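Local atomic coordinates of single-strand DNA-binding protein (Agrobacterium tumefaciens, PDB entry 3BTP), a protein that binds single-stranded DNA whatever its sequence and mediates nuclear uptake of the transferred T-DNA strand during plant transformation. Residues A483-N486 against Q490-G493. Numbering follows the deposited sequence.
Sequences ADRN and QRTG
R485 and R491 form a non-hydrogen-bonded antiparallel pair, and their side chains lie on the same face of the two strands. The CG of R491 sits over the centre of the R485 guanidinium, 3.6 Å from R485 CZ, while the two guanidinium planes are turned 56° apart. R485 reaches this position with an extended chain (chi2 -176°), whereas R491 is bent at chi2 and chi3, which carries its guanidinium back along strand 480-485 to A483. The A483 CB packs on one face of the group, 3.7 Å from R491 NE. R485 NH2 lies 3.9 Å from R491 NH1, and the two share D511 OD2, each in a salt bridge, which probably brings the guanidinium groups together.

Backbone bonds flank the arginine pair. N486 N donates to Q490 O at 2.6 Å, and T492 N donates to D484 O at 3.2 Å. These link the end of strand 480-485, part of a closed antiparallel barrel, to the short strand 491-492 across a beta-hairpin turn; at G493 the chain turns a corner into barrel strand 494-497. A water bridges that corner, donating to D484 O and weakly accepting from G493 N, so D484 O serves two donors. With a positive phi of 96°, G493 adopts a conformation in which a CB would press against T492 O, a position that suits glycine.

At the turn end, N486 closes the hairpin with its side chain: Q490 N donates to N486 OD1 at 2.9 Å, from above the amide plane. On the other side of the strands, T492 CG2 packs 3.8 Å from N486 CB, and T492 OG1 lies beside D484 CB. T494 OG1 is hydrogen-bonded to T492 OG1 and to D484 OD2, while Y501 OH pairs with D484 OD1.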
loop_
_atom_site.group_PDB
_atom_site.type_symbol
_atom_site.label_atom_id
_atom_site.label_comp_id
_atom_site.label_asym_id
_atom_site.label_seq_id
_atom_site.Cartn_x
_atom_site.Cartn_y
_atom_site.Cartn_z
ATOM N N ALA A 483 -13.698 -20.507 -9.726
ATOM C CA ALA A 483 -15.056 -20.228 -10.228
ATOM C C ALA A 483 -15.846 -21.507 -10.227
ATOM O O ALA A 483 -15.561 -22.391 -11.022
ATOM C CB ALA A 483 -15.052 -19.614 -11.664
ATOM N N ASP A 484 -16.848 -21.570 -9.361
ATOM C CA ASP A 484 -17.650 -22.752 -9.196
ATOM C C ASP A 484 -18.577 -23.049 -10.377
ATOM O O ASP A 484 -18.918 -22.172 -11.175
ATOM C CB ASP A 484 -18.480 -22.656 -7.884
ATOM C CG ASP A 484 -17.607 -22.390 -6.662
ATOM O OD1 ASP A 484 -16.498 -22.972 -6.545
ATOM O OD2 ASP A 484 -18.004 -21.568 -5.833
ATOM N N ARG A 485 -18.998 -24.310 -10.428
ATOM C CA ARG A 485 -19.857 -24.831 -11.440
ATOM C C ARG A 485 -20.870 -25.696 -10.712
ATOM O O ARG A 485 -20.525 -26.342 -9.727
ATOM C CB ARG A 485 -19.045 -25.639 -12.475
ATOM C CG ARG A 485 -18.518 -24.797 -13.511
ATOM C CD ARG A 485 -17.853 -25.555 -14.515
ATOM N NE ARG A 485 -16.970 -24.738 -15.336
ATOM C CZ ARG A 485 -17.280 -24.103 -16.479
ATOM N NH1 ARG A 485 -18.487 -24.121 -17.009
ATOM N NH2 ARG A 485 -16.343 -23.415 -17.093
ATOM N N ASN A 486 -22.114 -25.718 -11.181
ATOM C CA ASN A 486 -23.116 -26.611 -10.544
ATOM C C ASN A 486 -22.995 -28.114 -10.956
ATOM O O ASN A 486 -22.021 -28.536 -11.621
ATOM C CB ASN A 486 -24.527 -26.051 -10.737
ATOM C CG ASN A 486 -24.957 -26.040 -12.187
ATOM O OD1 ASN A 486 -24.333 -26.669 -13.033
ATOM N ND2 ASN A 486 -26.029 -25.307 -12.481
ATOM N N GLN A 490 -22.372 -25.999 -15.082
ATOM C CA GLN A 490 -22.429 -24.574 -15.380
ATOM C C GLN A 490 -21.978 -23.672 -14.266
ATOM O O GLN A 490 -22.227 -23.978 -13.089
ATOM C CB GLN A 490 -23.787 -24.116 -15.862
ATOM C CG GLN A 490 -24.926 -24.392 -14.915
ATOM C CD GLN A 490 -26.137 -24.838 -15.680
ATOM O OE1 GLN A 490 -25.988 -25.407 -16.791
ATOM N NE2 GLN A 490 -27.346 -24.571 -15.131
ATOM N N ARG A 491 -21.354 -22.545 -14.666
ATOM C CA ARG A 491 -20.869 -21.529 -13.741
ATOM C C ARG A 491 -22.018 -20.970 -12.939
ATOM O O ARG A 491 -23.064 -20.709 -13.498
ATOM C CB ARG A 491 -20.032 -20.481 -14.471
ATOM C CG ARG A 491 -18.833 -21.140 -15.070
ATOM C CD ARG A 491 -17.473 -20.981 -14.345
ATOM N NE ARG A 491 -17.082 -19.695 -14.758
ATOM C CZ ARG A 491 -16.006 -19.313 -15.389
ATOM N NH1 ARG A 491 -14.976 -20.091 -15.647
ATOM N NH2 ARG A 491 -16.021 -18.046 -15.724
ATOM N N THR A 492 -21.854 -20.944 -11.607
ATOM C CA THR A 492 -22.835 -20.394 -10.687
ATOM C C THR A 492 -22.544 -18.875 -10.455
ATOM O O THR A 492 -23.363 -18.112 -9.956
ATOM C CB THR A 492 -22.873 -21.213 -9.314
ATOM O OG1 THR A 492 -21.674 -21.058 -8.561
ATOM C CG2 THR A 492 -23.049 -22.757 -9.537
ATOM N N GLY A 493 -21.348 -18.430 -10.800
ATOM C CA GLY A 493 -21.013 -17.063 -10.445
ATOM C C GLY A 493 -20.229 -16.982 -9.146
ATOM O O GLY A 493 -19.590 -15.956 -8.894
HETATM O O HOH W 1 -19.015 -19.343 -10.783
#